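Local coordinates for protein possible adhesin (Caldicellulosiruptor kronotskyensis, PDB 4WA0) that probably mediates attachment of this extremely thermophilic bacterium to cellulose as a tapirin, the chain here being its C-terminal beta-helix domain, at residues N19-V31 against G327-M339. Sequence-based numbering, arbitrary orientation. Where two conformers were deposited one is given.
Sequences NTNKNLTVENGSV and GNPYAGLTLKYQM
Pro329 meets Lys22 through solvent: its O accepts from two waters, one also bound to Lys22 O and Gly332 N, the other to Lys22 N. The Tyr330 ring slants past the Lys22 chain, CE1 lying 3.4 Å from Lys22 CD, and both side chains end on Asp61, which takes Tyr330 OH and forms a salt bridge with Lys22 NZ. Asn23 ND2 sits at the edge of the same ring and donates to Tyr330 O (3.0 Å), the acceptor lying in the plane of its amide; Arg65 O is a second acceptor for that nitrogen. Gly332 CA packs 3.3 Å from Asn23 O. From Leu333 to Tyr337 the backbone pairs in parallel with 23-27 through five hydrogen bonds, the first, Leu333 N to Asn23 O, longest at 3.2 Å. Leu333 and Leu24 lie side by side, CD2 against CD1 at 3.9 Å, and with Leu335 and Val26 they face the interior, Leu24 and Leu335 both touching Ile12. On the other face Thr334 OG1 and Thr25 OG1 share a water, the latter also hydrogen-bonded to Arg67. In one of its two conformers Lys336 runs alongside Glu27, yet the charged ends stay apart and Glu27 OE1 binds Asn46. With CG anti to the backbone N (chi1 173°), Tyr337 turns one ring face onto Gly29 CA, a CH-pi contact 4.1 Å from the centroid, and its OH reaches Leu8 O. The ladder joins a strand near the start of this C-terminal domain to one near its end, first and last coils side by side as adjacent rungs of a parallel beta-helix.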
loop_
_atom_site.group_PDB
_atom_site.type_symbol
_atom_site.label_atom_id
_atom_site.label_comp_id
_atom_site.label_asym_id
_atom_site.label_seq_id
_atom_site.Cartn_x
_atom_site.Cartn_y
_atom_site.Cartn_z
ATOM N N ASN A 19 2.237 -7.017 7.856
ATOM C CA ASN A 19 3.584 -6.561 7.988
ATOM C C ASN A 19 4.408 -7.080 6.829
ATOM O O ASN A 19 4.615 -8.288 6.703
ATOM C CB ASN A 19 4.172 -7.059 9.286
ATOM C CG ASN A 19 3.368 -6.588 10.497
ATOM O OD1 ASN A 19 2.980 -5.449 10.604
ATOM N ND2 ASN A 19 3.141 -7.506 11.427
ATOM N N THR A 20 4.824 -6.215 5.902
ATOM C CA THR A 20 5.659 -6.636 4.793
ATOM C C THR A 20 7.123 -6.950 5.200
ATOM O O THR A 20 7.609 -6.651 6.292
ATOM C CB THR A 20 5.668 -5.667 3.606
ATOM O OG1 THR A 20 6.434 -4.529 3.941
ATOM C CG2 THR A 20 4.311 -5.190 3.301
ATOM N N ASN A 21 7.803 -7.625 4.281
ATOM C CA ASN A 21 9.199 -7.868 4.440
ATOM C C ASN A 21 9.992 -6.698 3.853
ATOM O O ASN A 21 9.437 -5.832 3.167
ATOM C CB ASN A 21 9.605 -9.173 3.735
ATOM C CG ASN A 21 9.281 -9.217 2.248
ATOM O OD1 ASN A 21 8.216 -8.813 1.815
ATOM N ND2 ASN A 21 10.157 -9.831 1.474
ATOM N N LYS A 22 11.295 -6.621 4.193
ATOM C CA LYS A 22 12.184 -5.644 3.518
ATOM C C LYS A 22 12.473 -5.966 2.064
ATOM O O LYS A 22 12.422 -7.131 1.596
ATOM C CB LYS A 22 13.494 -5.629 4.275
ATOM C CG LYS A 22 13.268 -5.054 5.702
ATOM C CD LYS A 22 14.485 -5.195 6.539
ATOM C CE LYS A 22 14.274 -4.958 8.012
ATOM N NZ LYS A 22 14.001 -3.585 8.424
ATOM N N ASN A 23 12.696 -4.951 1.275
ATOM C CA ASN A 23 13.057 -5.139 -0.172
ATOM C C ASN A 23 11.966 -5.897 -0.941
ATOM O O ASN A 23 12.213 -6.833 -1.668
ATOM C CB ASN A 23 14.393 -5.819 -0.245
ATOM C CG ASN A 23 15.562 -4.900 0.225
ATOM O OD1 ASN A 23 15.479 -3.647 0.285
ATOM N ND2 ASN A 23 16.644 -5.517 0.561
ATOM N N LEU A 24 10.735 -5.516 -0.697
ATOM C CA LEU A 24 9.583 -6.068 -1.381
ATOM C C LEU A 24 9.347 -5.246 -2.625
ATOM O O LEU A 24 9.178 -4.012 -2.519
ATOM C CB LEU A 24 8.347 -6.008 -0.458
ATOM C CG LEU A 24 6.980 -6.379 -1.086
ATOM C CD1 LEU A 24 6.959 -7.827 -1.559
ATOM C CD2 LEU A 24 5.779 -6.199 -0.176
ATOM N N THR A 25 9.264 -5.915 -3.797
ATOM C CA THR A 25 8.959 -5.280 -5.057
ATOM C C THR A 25 7.644 -5.851 -5.568
ATOM O O THR A 25 7.467 -7.099 -5.609
ATOM C CB THR A 25 10.048 -5.515 -6.121
ATOM O OG1 THR A 25 11.329 -5.127 -5.644
ATOM C CG2 THR A 25 9.721 -4.795 -7.416
ATOM N N VAL A 26 6.686 -4.985 -5.846
ATOM C CA VAL A 26 5.349 -5.454 -6.309
ATOM C C VAL A 26 5.005 -4.697 -7.574
ATOM O O VAL A 26 5.007 -3.450 -7.591
ATOM C CB VAL A 26 4.222 -5.236 -5.303
ATOM C CG1 VAL A 26 2.888 -5.790 -5.858
ATOM C CG2 VAL A 26 4.489 -5.873 -3.959
ATOM N N GLU A 27 4.660 -5.470 -8.617
ATOM C CA GLU A 27 4.284 -4.921 -9.898
ATOM C C GLU A 27 2.918 -5.381 -10.245
ATOM O O GLU A 27 2.709 -6.621 -10.392
ATOM C CB GLU A 27 5.316 -5.399 -10.957
ATOM C CG GLU A 27 4.970 -5.115 -12.411
ATOM C CD GLU A 27 5.095 -3.679 -12.835
ATOM O OE1 GLU A 27 5.587 -2.837 -12.099
ATOM O OE2 GLU A 27 4.699 -3.374 -13.967
ATOM N N ASN A 28 2.014 -4.419 -10.462
ATOM C CA ASN A 28 0.639 -4.637 -10.800
ATOM C C ASN A 28 -0.231 -5.208 -9.688
ATOM O O ASN A 28 0.230 -5.544 -8.605
ATOM C CB ASN A 28 0.499 -5.475 -12.089
ATOM C CG ASN A 28 1.000 -4.704 -13.320
ATOM O OD1 ASN A 28 0.883 -3.472 -13.390
ATOM N ND2 ASN A 28 1.607 -5.403 -14.244
ATOM N N GLY A 29 -1.529 -5.258 -9.954
ATOM C CA GLY A 29 -2.503 -5.555 -8.924
ATOM C C GLY A 29 -2.685 -4.480 -7.880
ATOM O O GLY A 29 -2.163 -3.404 -8.008
ATOM N N SER A 30 -3.302 -4.862 -6.793
ATOM C CA SER A 30 -3.530 -3.972 -5.633
ATOM C C SER A 30 -3.038 -4.641 -4.354
ATOM O O SER A 30 -2.786 -5.867 -4.315
ATOM C CB SER A 30 -4.991 -3.661 -5.553
ATOM O OG SER A 30 -5.345 -2.808 -6.636
ATOM N N VAL A 31 -2.905 -3.860 -3.284
ATOM C CA VAL A 31 -2.484 -4.390 -1.990
ATOM C C VAL A 31 -3.557 -3.914 -0.971
ATOM O O VAL A 31 -3.914 -2.707 -0.934
ATOM C CB VAL A 31 -1.134 -3.826 -1.559
ATOM C CG1 VAL A 31 -0.767 -4.181 -0.130
ATOM C CG2 VAL A 31 -0.031 -4.275 -2.498
ATOM N N GLY A 327 16.367 -16.285 5.510
ATOM C CA GLY A 327 17.745 -16.476 5.036
ATOM C C GLY A 327 18.659 -15.276 5.346
ATOM O O GLY A 327 19.866 -15.460 5.515
ATOM N N ASN A 328 18.064 -14.077 5.491
ATOM C CA ASN A 328 18.762 -12.782 5.466
ATOM C C ASN A 328 17.592 -11.830 5.370
ATOM O O ASN A 328 16.833 -11.971 4.420
ATOM C CB ASN A 328 19.595 -12.751 4.176
ATOM C CG ASN A 328 19.861 -11.346 3.624
ATOM O OD1 ASN A 328 19.736 -10.324 4.313
ATOM N ND2 ASN A 328 20.258 -11.301 2.339
ATOM N N PRO A 329 17.411 -10.926 6.352
ATOM C CA PRO A 329 16.186 -10.147 6.312
ATOM C C PRO A 329 16.075 -9.313 5.048
ATOM O O PRO A 329 14.980 -8.889 4.727
ATOM C CB PRO A 329 16.281 -9.220 7.556
ATOM C CG PRO A 329 17.600 -9.503 8.221
ATOM C CD PRO A 329 18.404 -10.289 7.244
ATOM N N TYR A 330 17.189 -9.071 4.343
ATOM C CA TYR A 330 17.192 -8.269 3.141
ATOM C C TYR A 330 17.078 -9.066 1.836
ATOM O O TYR A 330 17.204 -8.484 0.764
ATOM C CB TYR A 330 18.450 -7.339 3.117
ATOM C CG TYR A 330 18.487 -6.437 4.314
ATOM C CD1 TYR A 330 17.669 -5.289 4.355
ATOM C CD2 TYR A 330 19.178 -6.798 5.466
ATOM C CE1 TYR A 330 17.610 -4.484 5.511
ATOM C CE2 TYR A 330 19.133 -6.010 6.632
ATOM C CZ TYR A 330 18.351 -4.842 6.631
ATOM O OH TYR A 330 18.177 -4.098 7.785
ATOM N N ALA A 331 16.838 -10.385 1.912
ATOM C CA ALA A 331 16.848 -11.243 0.719
ATOM C C ALA A 331 15.958 -10.649 -0.405
ATOM O O ALA A 331 16.303 -10.599 -1.600
ATOM C CB ALA A 331 16.414 -12.662 1.111
ATOM N N GLY A 332 14.778 -10.202 0.021
ATOM C CA GLY A 332 13.816 -9.573 -0.884
ATOM C C GLY A 332 12.837 -10.530 -1.572
ATOM O O GLY A 332 13.078 -11.750 -1.626
ATOM N N LEU A 333 11.735 -9.969 -2.047
ATOM C CA LEU A 333 10.724 -10.702 -2.774
ATOM C C LEU A 333 10.320 -9.777 -3.901
ATOM O O LEU A 333 9.981 -8.607 -3.631
ATOM C CB LEU A 333 9.467 -10.980 -1.952
ATOM C CG LEU A 333 8.269 -11.641 -2.718
ATOM C CD1 LEU A 333 8.644 -13.044 -3.178
ATOM C CD2 LEU A 333 7.031 -11.740 -1.816
ATOM N N THR A 334 10.269 -10.295 -5.120
ATOM C CA THR A 334 9.667 -9.625 -6.242
ATOM C C THR A 334 8.407 -10.379 -6.587
ATOM O O THR A 334 8.464 -11.611 -6.773
ATOM C CB THR A 334 10.628 -9.646 -7.441
ATOM O OG1 THR A 334 11.720 -8.765 -7.157
ATOM C CG2 THR A 334 9.986 -9.230 -8.668
ATOM N N LEU A 335 7.294 -9.671 -6.609
ATOM C CA LEU A 335 5.969 -10.209 -6.911
ATOM C C LEU A 335 5.338 -9.456 -8.089
ATOM O O LEU A 335 4.990 -8.268 -7.983
ATOM C CB LEU A 335 5.078 -10.201 -5.678
ATOM C CG LEU A 335 3.584 -10.559 -5.819
ATOM C CD1 LEU A 335 3.422 -11.980 -6.378
ATOM C CD2 LEU A 335 2.874 -10.383 -4.473
ATOM N N LYS A 336 5.191 -10.170 -9.203
ATOM C CA LYS A 336 4.488 -9.636 -10.344
ATOM C C LYS A 336 3.102 -10.225 -10.287
ATOM O O LYS A 336 2.906 -11.434 -10.455
ATOM C CB LYS A 336 5.132 -10.050 -11.652
ATOM C CG LYS A 336 4.352 -9.559 -12.861
ATOM C CD LYS A 336 4.858 -8.251 -13.383
ATOM C CE LYS A 336 5.099 -8.259 -14.878
ATOM N NZ LYS A 336 3.868 -8.301 -15.697
ATOM N N TYR A 337 2.135 -9.364 -10.098
ATOM C CA TYR A 337 0.747 -9.833 -10.023
ATOM C C TYR A 337 0.265 -10.548 -11.280
ATOM O O TYR A 337 0.485 -10.057 -12.397
ATOM C CB TYR A 337 -0.191 -8.669 -9.734
ATOM C CG TYR A 337 -1.656 -9.081 -9.827
ATOM C CD1 TYR A 337 -2.224 -9.871 -8.853
ATOM C CD2 TYR A 337 -2.455 -8.671 -10.867
ATOM C CE1 TYR A 337 -3.551 -10.246 -8.941
ATOM C CE2 TYR A 337 -3.779 -9.056 -10.955
ATOM C CZ TYR A 337 -4.332 -9.885 -9.977
ATOM O OH TYR A 337 -5.700 -10.260 -10.025
ATOM N N GLN A 338 -0.448 -11.671 -11.103
ATOM C CA GLN A 338 -1.177 -12.281 -12.212
ATOM C C GLN A 338 -2.478 -12.800 -11.672
ATOM O O GLN A 338 -2.492 -13.461 -10.635
ATOM C CB GLN A 338 -0.433 -13.499 -12.731
ATOM C CG GLN A 338 0.963 -13.238 -13.243
ATOM C CD GLN A 338 0.928 -12.502 -14.591
ATOM O OE1 GLN A 338 -0.149 -12.279 -15.192
ATOM N NE2 GLN A 338 2.093 -12.082 -15.037
HETATM N N MSE A 339 -3.562 -12.547 -12.392
HETATM C CA MSE A 339 -4.883 -13.073 -12.020
HETATM C C MSE A 339 -4.889 -14.571 -12.175
HETATM O O MSE A 339 -4.408 -15.093 -13.192
HETATM C CB MSE A 339 -5.974 -12.484 -12.927
HETATM C CG MSE A 339 -7.355 -13.063 -12.684
HETATM SE SE MSE A 339 -8.247 -12.144 -11.180
HETATM C CE MSE A 339 -9.946 -11.985 -12.176
HETATM O O HOH W 1 13.293 -9.458 2.486
HETATM O O HOH W 2 12.487 -8.710 5.809
HETATM O O HOH W 3 12.647 -7.195 -4.592
#